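Local coordinates for protein peptidoglycan glycosyltransferase (Eggerthella lenta, PDB 4MNR) that belongs to the penicillin-binding proteins and joins an N-terminal domain of the dimerisation type to a larger domain of the beta-lactamase-like fold, at residues R51-G56 against Y151-F156; A284-K289 against P309-P314; M338-V343 against T360-A365. One frame throughout, in Å; residues are numbered along the deposited sequence.

How the interactions relate
From the N terminus, interaction 1 comes first and closes the longest loop, with 94 intervening residues; it ties the end of strand 49-52 in the dimerisation-type region to the loop before helix 156-165 in the transpeptidase domain. Interaction 2 closes a 19-residue loop carrying helix 291-298, linking helix 284-289 to the loop ahead of helix 321-332, about 28 Å from interaction 1 between nearest atoms and on the opposite side of the chain's centre. Interaction 3 closes the neck of an excursion carrying strands 343-347 and 353-356. These strands form one side of the mixed sheet whose other outermost strand, 49-52, leads into interaction 1. The three follow in series; none nests in or crosses another.

Interaction 1 of 3, residues R51-G56 against Y151-F156; sequences REYPAG and YNAADF
The turn Y53-G56 closes on the start of the 3-10 segment 153-154, with Y53 and A154 4.9 Å apart at their CA atoms and A153 N donating to G56 O at 3.1 Å. Water 1 fills the corner beside this bond: it donates to Y53 O and G56 O and accepts from A154 N at 2.9 Å. G56 O is thus gripped by two donors, and the two successive amides of A153 and A154 are satisfied, one directly and one through water. Among the side chains Y53 dominates. Its CB rests on the methyl of A153, 3.8 Å from A153 CB, and lies beside A154 N; one face of the ring lies under A153 O. With CG anti to the carbonyl carbon (chi1 -63°), the phenol runs past the 3-10 turn until Y53 CE2 meets F156 CE1 at 3.9 Å. The two rings meet obliquely, planes 72° apart. At the other end N152 brings OD1 to 3.5 Å from G56 C, while its ND2 makes a weak bond to D155 OD2. The phenol OH lies beyond the contact, hydrogen-bonded to E76 and to the backbone of S66. Around it, A39 of strand 37-43 packs against Y53, S60 and V63 of helix 60-63 pack against A153, and Y65 lies nearly parallel to the F156 ring. The contact thereby joins the end of strand 49-52, an edge strand of the mixed six-stranded sheet in the dimerisation-type region, to the loop leading into helix 156-165 of the transpeptidase domain.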
loop_
_atom_site.group_PDB
_atom_site.type_symbol
_atom_site.label_atom_id
_atom_site.label_comp_id
_atom_site.label_asym_id
_atom_site.label_seq_id
_atom_site.Cartn_x
_atom_site.Cartn_y
_atom_site.Cartn_z
ATOM N N ARG A 51 12.884 16.784 23.611
ATOM C CA ARG A 51 11.859 16.002 22.929
ATOM C C ARG A 51 11.766 14.605 23.538
ATOM O O ARG A 51 12.782 13.949 23.754
ATOM C CB ARG A 51 12.198 15.906 21.441
ATOM C CG ARG A 51 11.032 15.610 20.537
ATOM C CD ARG A 51 9.986 16.715 20.592
ATOM N NE ARG A 51 8.985 16.565 19.538
ATOM C CZ ARG A 51 7.780 17.124 19.581
ATOM N NH1 ARG A 51 7.433 17.856 20.635
ATOM N NH2 ARG A 51 6.919 16.945 18.580
ATOM N N GLU A 52 10.551 14.163 23.838
ATOM C CA GLU A 52 10.326 12.815 24.343
ATOM C C GLU A 52 9.469 12.022 23.363
ATOM O O GLU A 52 8.534 12.571 22.775
ATOM C CB GLU A 52 9.605 12.854 25.688
ATOM C CG GLU A 52 10.448 13.289 26.858
ATOM C CD GLU A 52 9.750 13.030 28.182
ATOM O OE1 GLU A 52 8.546 12.684 28.156
ATOM O OE2 GLU A 52 10.403 13.167 29.242
ATOM N N TYR A 53 9.785 10.733 23.209
ATOM C CA TYR A 53 9.005 9.816 22.356
ATOM C C TYR A 53 8.493 8.648 23.199
ATOM O O TYR A 53 9.143 7.604 23.301
ATOM C CB TYR A 53 9.860 9.329 21.179
ATOM C CG TYR A 53 10.277 10.460 20.264
ATOM C CD1 TYR A 53 9.467 10.853 19.214
ATOM C CD2 TYR A 53 11.463 11.152 20.473
ATOM C CE1 TYR A 53 9.821 11.905 18.389
ATOM C CE2 TYR A 53 11.834 12.200 19.645
ATOM C CZ TYR A 53 11.006 12.568 18.601
ATOM O OH TYR A 53 11.354 13.615 17.774
ATOM N N PRO A 54 7.326 8.830 23.838
ATOM C CA PRO A 54 6.966 7.916 24.929
ATOM C C PRO A 54 6.214 6.655 24.511
ATOM O O PRO A 54 5.800 5.889 25.384
ATOM C CB PRO A 54 6.066 8.783 25.812
ATOM C CG PRO A 54 5.410 9.721 24.860
ATOM C CD PRO A 54 6.401 9.974 23.738
ATOM N N ALA A 55 6.032 6.432 23.216
ATOM C CA ALA A 55 5.226 5.297 22.772
ATOM C C ALA A 55 6.029 4.153 22.147
ATOM O O ALA A 55 5.490 3.386 21.346
ATOM C CB ALA A 55 4.124 5.762 21.803
ATOM N N GLY A 56 7.304 4.040 22.505
ATOM C CA GLY A 56 8.099 2.903 22.068
ATOM C C GLY A 56 8.241 2.889 20.564
ATOM O O GLY A 56 8.629 3.891 19.977
ATOM N N TYR A 151 12.099 0.376 15.055
ATOM C CA TYR A 151 12.929 0.828 16.157
ATOM C C TYR A 151 12.091 1.673 17.099
ATOM O O TYR A 151 11.013 2.157 16.731
ATOM C CB TYR A 151 14.107 1.667 15.635
ATOM C CG TYR A 151 13.683 2.917 14.871
ATOM C CD1 TYR A 151 13.237 2.835 13.564
ATOM C CD2 TYR A 151 13.751 4.171 15.461
ATOM C CE1 TYR A 151 12.854 3.956 12.863
ATOM C CE2 TYR A 151 13.364 5.306 14.769
ATOM C CZ TYR A 151 12.922 5.193 13.472
ATOM O OH TYR A 151 12.543 6.318 12.779
ATOM N N ASN A 152 12.572 1.841 18.324
ATOM C CA ASN A 152 11.928 2.778 19.241
ATOM C C ASN A 152 12.243 4.195 18.805
ATOM O O ASN A 152 13.420 4.548 18.662
ATOM C CB ASN A 152 12.443 2.571 20.661
ATOM C CG ASN A 152 12.039 1.242 21.230
ATOM O OD1 ASN A 152 10.972 0.714 20.911
ATOM N ND2 ASN A 152 12.892 0.685 22.079
ATOM N N ALA A 153 11.202 5.000 18.623
ATOM C CA ALA A 153 11.347 6.387 18.182
ATOM C C ALA A 153 12.333 7.167 19.033
ATOM O O ALA A 153 13.089 7.984 18.506
ATOM C CB ALA A 153 9.984 7.096 18.151
ATOM N N ALA A 154 12.342 6.898 20.338
ATOM C CA ALA A 154 13.223 7.606 21.258
ATOM C C ALA A 154 14.691 7.382 20.913
ATOM O O ALA A 154 15.533 8.242 21.176
ATOM C CB ALA A 154 12.949 7.185 22.704
ATOM N N ASP A 155 14.987 6.232 20.315
ATOM C CA ASP A 155 16.368 5.839 20.050
ATOM C C ASP A 155 16.848 6.162 18.643
ATOM O O ASP A 155 17.767 5.515 18.146
ATOM C CB ASP A 155 16.532 4.344 20.296
ATOM C CG ASP A 155 16.212 3.954 21.716
ATOM O OD1 ASP A 155 16.598 4.703 22.639
ATOM O OD2 ASP A 155 15.569 2.901 21.911
ATOM N N PHE A 156 16.243 7.161 18.006
ATOM C CA PHE A 156 16.584 7.507 16.624
ATOM C C PHE A 156 18.072 7.796 16.406
ATOM O O PHE A 156 18.631 7.422 15.374
ATOM C CB PHE A 156 15.742 8.695 16.136
ATOM C CG PHE A 156 16.015 9.972 16.876
ATOM C CD1 PHE A 156 15.327 10.271 18.046
ATOM C CD2 PHE A 156 16.954 10.876 16.410
ATOM C CE1 PHE A 156 15.579 11.447 18.739
ATOM C CE2 PHE A 156 17.213 12.051 17.098
ATOM C CZ PHE A 156 16.523 12.340 18.263
HETATM O O HOH W 1 10.074 5.653 21.671
#

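Interaction 2 of 3, residues A284-K289 against P309-P314; sequences AEDLQK and PGRESP
D286 receives S313 OG on OD2 at 2.5 Å, a short bond that uses the anti lone pair, and S313 N adds a weak one to the same oxygen at 3.2 Å. The serine hydroxyl also accepts from the backbone N of S283, whose own OG takes the amide of D286, so the S313 hydroxyl bridges the S283 amide, just ahead of the helix, and the D286 carboxylate. OD1 of D286 reaches E312 N through water 2, which donates to OD1 at 2.7 Å. This surface contact joins the N-terminal turn of helix 284-289 to the loop between helices 291-298 and 321-332, all in the transpeptidase domain. R311 lies extended from CG to NE, which carries its guanidinium forward alongside S313 and P314: NE donates to S313 O at 2.8 Å and NH2 to P314 O at 3.0 Å, besides a salt bridge from NH2 to E293. D286 OD2 sits 4.1 Å above the guanidinium plane, over its centre, so the attraction there is one of charge alone and probably favours the ionised aspartate. Farther out, E285 OE1 and E312 OE1 stand 3.9 Å apart, their like charges probably disfavouring a closer approach. P282 packs on R311 and S313, and L287 packs on helices 242-263 and 291-298.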
loop_
_atom_site.group_PDB
_atom_site.type_symbol
_atom_site.label_atom_id
_atom_site.label_comp_id
_atom_site.label_asym_id
_atom_site.label_seq_id
_atom_site.Cartn_x
_atom_site.Cartn_y
_atom_site.Cartn_z
ATOM N N ALA A 284 3.204 3.457 -23.187
ATOM C CA ALA A 284 2.515 2.583 -24.127
ATOM C C ALA A 284 3.431 2.267 -25.303
ATOM O O ALA A 284 3.400 1.161 -25.837
ATOM C CB ALA A 284 1.222 3.222 -24.608
ATOM N N GLU A 285 4.259 3.240 -25.688
ATOM C CA GLU A 285 5.215 3.055 -26.776
ATOM C C GLU A 285 6.195 1.914 -26.507
ATOM O O GLU A 285 6.437 1.082 -27.380
ATOM C CB GLU A 285 5.982 4.351 -27.054
ATOM C CG GLU A 285 5.206 5.385 -27.861
ATOM C CD GLU A 285 6.008 6.657 -28.110
ATOM O OE1 GLU A 285 7.135 6.770 -27.577
ATOM O OE2 GLU A 285 5.512 7.544 -28.840
ATOM N N ASP A 286 6.754 1.871 -25.299
ATOM C CA ASP A 286 7.652 0.778 -24.923
ATOM C C ASP A 286 6.946 -0.578 -24.821
ATOM O O ASP A 286 7.490 -1.596 -25.239
ATOM C CB ASP A 286 8.415 1.098 -23.628
ATOM C CG ASP A 286 9.628 1.990 -23.867
ATOM O OD1 ASP A 286 10.191 1.945 -24.982
ATOM O OD2 ASP A 286 10.027 2.729 -22.942
ATOM N N LEU A 287 5.741 -0.609 -24.258
ATOM C CA LEU A 287 5.029 -1.875 -24.142
ATOM C C LEU A 287 4.590 -2.425 -25.485
ATOM O O LEU A 287 4.484 -3.642 -25.662
ATOM C CB LEU A 287 3.810 -1.733 -23.232
ATOM C CG LEU A 287 4.120 -1.695 -21.744
ATOM C CD1 LEU A 287 2.834 -1.736 -20.916
ATOM C CD2 LEU A 287 5.021 -2.866 -21.406
ATOM N N GLN A 288 4.289 -1.527 -26.413
ATOM C CA GLN A 288 3.912 -1.920 -27.770
ATOM C C GLN A 288 5.020 -2.723 -28.432
ATOM O O GLN A 288 4.757 -3.637 -29.214
ATOM C CB GLN A 288 3.578 -0.687 -28.612
ATOM C CG GLN A 288 2.101 -0.351 -28.590
ATOM C CD GLN A 288 1.815 1.071 -29.030
ATOM O OE1 GLN A 288 0.835 1.677 -28.596
ATOM N NE2 GLN A 288 2.670 1.612 -29.894
ATOM N N LYS A 289 6.258 -2.390 -28.092
ATOM C CA LYS A 289 7.422 -3.029 -28.694
ATOM C C LYS A 289 7.680 -4.449 -28.194
ATOM O O LYS A 289 8.378 -5.223 -28.854
ATOM C CB LYS A 289 8.667 -2.179 -28.455
ATOM C CG LYS A 289 8.631 -0.837 -29.163
ATOM C CD LYS A 289 9.827 0.017 -28.773
ATOM C CE LYS A 289 9.844 1.323 -29.550
ATOM N NZ LYS A 289 11.099 2.082 -29.312
ATOM N N PRO A 309 20.746 0.498 -22.644
ATOM C CA PRO A 309 20.893 1.923 -22.959
ATOM C C PRO A 309 19.822 2.375 -23.945
ATOM O O PRO A 309 19.431 1.620 -24.831
ATOM C CB PRO A 309 22.287 1.999 -23.607
ATOM C CG PRO A 309 23.010 0.822 -23.058
ATOM C CD PRO A 309 21.973 -0.255 -22.975
ATOM N N GLY A 310 19.331 3.594 -23.771
ATOM C CA GLY A 310 18.351 4.137 -24.689
ATOM C C GLY A 310 16.897 3.926 -24.310
ATOM O O GLY A 310 16.013 4.471 -24.970
ATOM N N ARG A 311 16.621 3.147 -23.265
ATOM C CA ARG A 311 15.228 2.947 -22.877
ATOM C C ARG A 311 14.656 4.227 -22.264
ATOM O O ARG A 311 15.250 4.814 -21.360
ATOM C CB ARG A 311 15.065 1.766 -21.926
ATOM C CG ARG A 311 13.610 1.591 -21.484
ATOM C CD ARG A 311 13.397 0.362 -20.665
ATOM N NE ARG A 311 12.052 0.348 -20.111
ATOM C CZ ARG A 311 11.096 -0.498 -20.474
ATOM N NH1 ARG A 311 11.337 -1.430 -21.394
ATOM N NH2 ARG A 311 9.903 -0.424 -19.892
ATOM N N GLU A 312 13.508 4.658 -22.777
ATOM C CA GLU A 312 12.934 5.955 -22.416
ATOM C C GLU A 312 12.088 5.927 -21.152
ATOM O O GLU A 312 12.052 6.904 -20.407
ATOM C CB GLU A 312 12.083 6.491 -23.570
ATOM C CG GLU A 312 12.807 6.548 -24.906
ATOM C CD GLU A 312 11.906 7.006 -26.042
ATOM O OE1 GLU A 312 10.667 6.937 -25.888
ATOM O OE2 GLU A 312 12.439 7.438 -27.087
ATOM N N SER A 313 11.413 4.814 -20.903
ATOM C CA SER A 313 10.452 4.769 -19.802
ATOM C C SER A 313 10.846 3.727 -18.748
ATOM O O SER A 313 11.662 2.852 -19.019
ATOM C CB SER A 313 9.045 4.507 -20.357
ATOM O OG SER A 313 8.875 3.154 -20.740
ATOM N N PRO A 314 10.296 3.837 -17.525
ATOM C CA PRO A 314 10.683 2.867 -16.498
ATOM C C PRO A 314 10.051 1.505 -16.739
ATOM O O PRO A 314 9.158 1.388 -17.576
ATOM C CB PRO A 314 10.107 3.474 -15.209
ATOM C CG PRO A 314 8.968 4.295 -15.662
ATOM C CD PRO A 314 9.391 4.870 -16.986
HETATM O O HOH W 2 12.575 3.197 -25.213
HETATM O O HOH W 3 8.939 5.800 -24.063
#

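Interaction 3 of 3, residues M338-V343 against T360-A365; sequences MQPYLV and TKLMQA
M338, modelled as selenomethionine, curls round the backbone of T360 and K361: bends at chi2 and chi3 (-61° and -74°) bring CE to 3.4 Å from T360 N and SE to 3.9 Å from K361 CA. M338 and K361 form an antiparallel non-hydrogen-bonded pair in the two-stranded sheet 336-338/361-364, their side chains diverging. One residue on, Q339 N donates to T360 O at 2.9 Å in a nearly straight bond, and water 4 accepts from T360 N at 3.0 Å and approaches Q339 O. The side chain of Q339, bent at chi2, folds back so that NE2 donates to P340 O at 3.0 Å, with a further weak bond to D271 O. This turns OE1 towards L362, whose CD1 it meets at 3.7 Å. L362 CB comes equally near to Q339 N, and the residue joins M363 in facing I337, a classic beta bulge. M326 of helix 321-332 packs against both L362 and P340. The chemistry is mixed: a single direct backbone bond and a water link join the two segments, while the selenomethionine lies on the T360-K361 backbone and the Q339 amide oxygen touches the L362 methyls, which implies a join held by backbone pairing rather than by any side-chain charge.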
loop_
_atom_site.group_PDB
_atom_site.type_symbol
_atom_site.label_atom_id
_atom_site.label_comp_id
_atom_site.label_asym_id
_atom_site.label_seq_id
_atom_site.Cartn_x
_atom_site.Cartn_y
_atom_site.Cartn_z
HETATM N N MSE A 338 -10.060 8.390 -2.776
HETATM C CA MSE A 338 -9.940 9.601 -1.964
HETATM C C MSE A 338 -8.463 9.919 -1.728
HETATM O O MSE A 338 -7.630 9.010 -1.674
HETATM C CB MSE A 338 -10.642 9.406 -0.616
HETATM C CG MSE A 338 -12.130 9.054 -0.717
HETATM SE SE MSE A 338 -13.193 10.428 -1.592
HETATM C CE MSE A 338 -13.212 11.709 -0.124
ATOM N N GLN A 339 -8.141 11.204 -1.591
ATOM C CA GLN A 339 -6.765 11.618 -1.303
ATOM C C GLN A 339 -6.325 11.037 0.051
ATOM O O GLN A 339 -6.972 11.281 1.063
ATOM C CB GLN A 339 -6.703 13.148 -1.268
ATOM C CG GLN A 339 -5.438 13.703 -0.680
ATOM C CD GLN A 339 -4.227 13.399 -1.546
ATOM O OE1 GLN A 339 -4.270 13.560 -2.764
ATOM N NE2 GLN A 339 -3.149 12.948 -0.923
ATOM N N PRO A 340 -5.231 10.255 0.072
ATOM C CA PRO A 340 -4.776 9.718 1.366
ATOM C C PRO A 340 -4.324 10.849 2.283
ATOM O O PRO A 340 -3.678 11.782 1.812
ATOM C CB PRO A 340 -3.581 8.843 0.987
ATOM C CG PRO A 340 -3.165 9.317 -0.386
ATOM C CD PRO A 340 -4.432 9.743 -1.056
ATOM N N TYR A 341 -4.669 10.780 3.562
ATOM C CA TYR A 341 -4.167 11.773 4.501
ATOM C C TYR A 341 -3.877 11.186 5.874
ATOM O O TYR A 341 -4.455 10.166 6.260
ATOM C CB TYR A 341 -5.105 12.978 4.609
ATOM C CG TYR A 341 -6.436 12.740 5.283
ATOM C CD1 TYR A 341 -7.485 12.148 4.597
ATOM C CD2 TYR A 341 -6.655 13.150 6.593
ATOM C CE1 TYR A 341 -8.707 11.943 5.187
ATOM C CE2 TYR A 341 -7.885 12.961 7.197
ATOM C CZ TYR A 341 -8.906 12.354 6.489
ATOM O OH TYR A 341 -10.132 12.164 7.076
ATOM N N LEU A 342 -2.986 11.863 6.593
ATOM C CA LEU A 342 -2.424 11.362 7.831
ATOM C C LEU A 342 -2.684 12.315 8.999
ATOM O O LEU A 342 -2.610 11.914 10.154
ATOM C CB LEU A 342 -0.917 11.196 7.619
ATOM C CG LEU A 342 -0.062 10.240 8.428
ATOM C CD1 LEU A 342 -0.788 8.939 8.699
ATOM C CD2 LEU A 342 1.229 9.990 7.643
ATOM N N VAL A 343 -2.965 13.587 8.703
ATOM C CA VAL A 343 -3.217 14.569 9.764
ATOM C C VAL A 343 -4.677 14.954 9.819
ATOM O O VAL A 343 -5.214 15.471 8.840
ATOM C CB VAL A 343 -2.344 15.841 9.607
ATOM C CG1 VAL A 343 -2.746 16.918 10.646
ATOM C CG2 VAL A 343 -0.886 15.464 9.748
ATOM N N THR A 360 -11.359 14.497 0.487
ATOM C CA THR A 360 -11.510 15.054 -0.854
ATOM C C THR A 360 -11.166 13.990 -1.886
ATOM O O THR A 360 -10.215 13.224 -1.694
ATOM C CB THR A 360 -10.522 16.219 -1.049
ATOM O OG1 THR A 360 -10.781 17.246 -0.077
ATOM C CG2 THR A 360 -10.644 16.803 -2.444
ATOM N N LYS A 361 -11.941 13.933 -2.970
ATOM C CA LYS A 361 -11.624 13.041 -4.090
ATOM C C LYS A 361 -10.265 13.345 -4.712
ATOM O O LYS A 361 -9.924 14.503 -4.960
ATOM C CB LYS A 361 -12.711 13.152 -5.171
ATOM C CG LYS A 361 -12.403 12.376 -6.455
ATOM C CD LYS A 361 -13.647 12.200 -7.317
ATOM C CE LYS A 361 -14.124 13.512 -7.909
ATOM N NZ LYS A 361 -15.358 13.293 -8.714
ATOM N N LEU A 362 -9.492 12.296 -4.967
ATOM C CA LEU A 362 -8.267 12.431 -5.736
ATOM C C LEU A 362 -8.554 12.118 -7.195
ATOM O O LEU A 362 -8.294 12.944 -8.076
ATOM C CB LEU A 362 -7.182 11.515 -5.188
ATOM C CG LEU A 362 -5.889 11.496 -6.006
ATOM C CD1 LEU A 362 -5.289 12.888 -6.222
ATOM C CD2 LEU A 362 -4.899 10.590 -5.311
HETATM N N MSE A 363 -9.086 10.930 -7.463
HETATM C CA MSE A 363 -9.438 10.572 -8.836
HETATM C C MSE A 363 -10.512 9.486 -8.913
HETATM O O MSE A 363 -10.699 8.710 -7.977
HETATM C CB MSE A 363 -8.184 10.168 -9.636
HETATM C CG MSE A 363 -7.477 8.962 -9.095
HETATM SE SE MSE A 363 -5.815 8.632 -10.074
HETATM C CE MSE A 363 -4.700 10.004 -9.277
ATOM N N GLN A 364 -11.231 9.455 -10.028
ATOM C CA GLN A 364 -12.168 8.368 -10.305
ATOM C C GLN A 364 -11.450 7.312 -11.140
ATOM O O GLN A 364 -11.190 7.541 -12.323
ATOM C CB GLN A 364 -13.374 8.896 -11.092
ATOM C CG GLN A 364 -14.419 7.829 -11.393
ATOM C CD GLN A 364 -15.588 7.855 -10.421
ATOM O OE1 GLN A 364 -15.998 8.921 -9.961
ATOM N NE2 GLN A 364 -16.131 6.678 -10.104
ATOM N N ALA A 365 -11.116 6.167 -10.541
ATOM C CA ALA A 365 -10.389 5.126 -11.273
ATOM C C ALA A 365 -11.267 4.401 -12.289
ATOM O O ALA A 365 -10.904 4.282 -13.457
ATOM C CB ALA A 365 -9.738 4.115 -10.312
HETATM O O HOH W 4 -9.112 12.733 1.536
#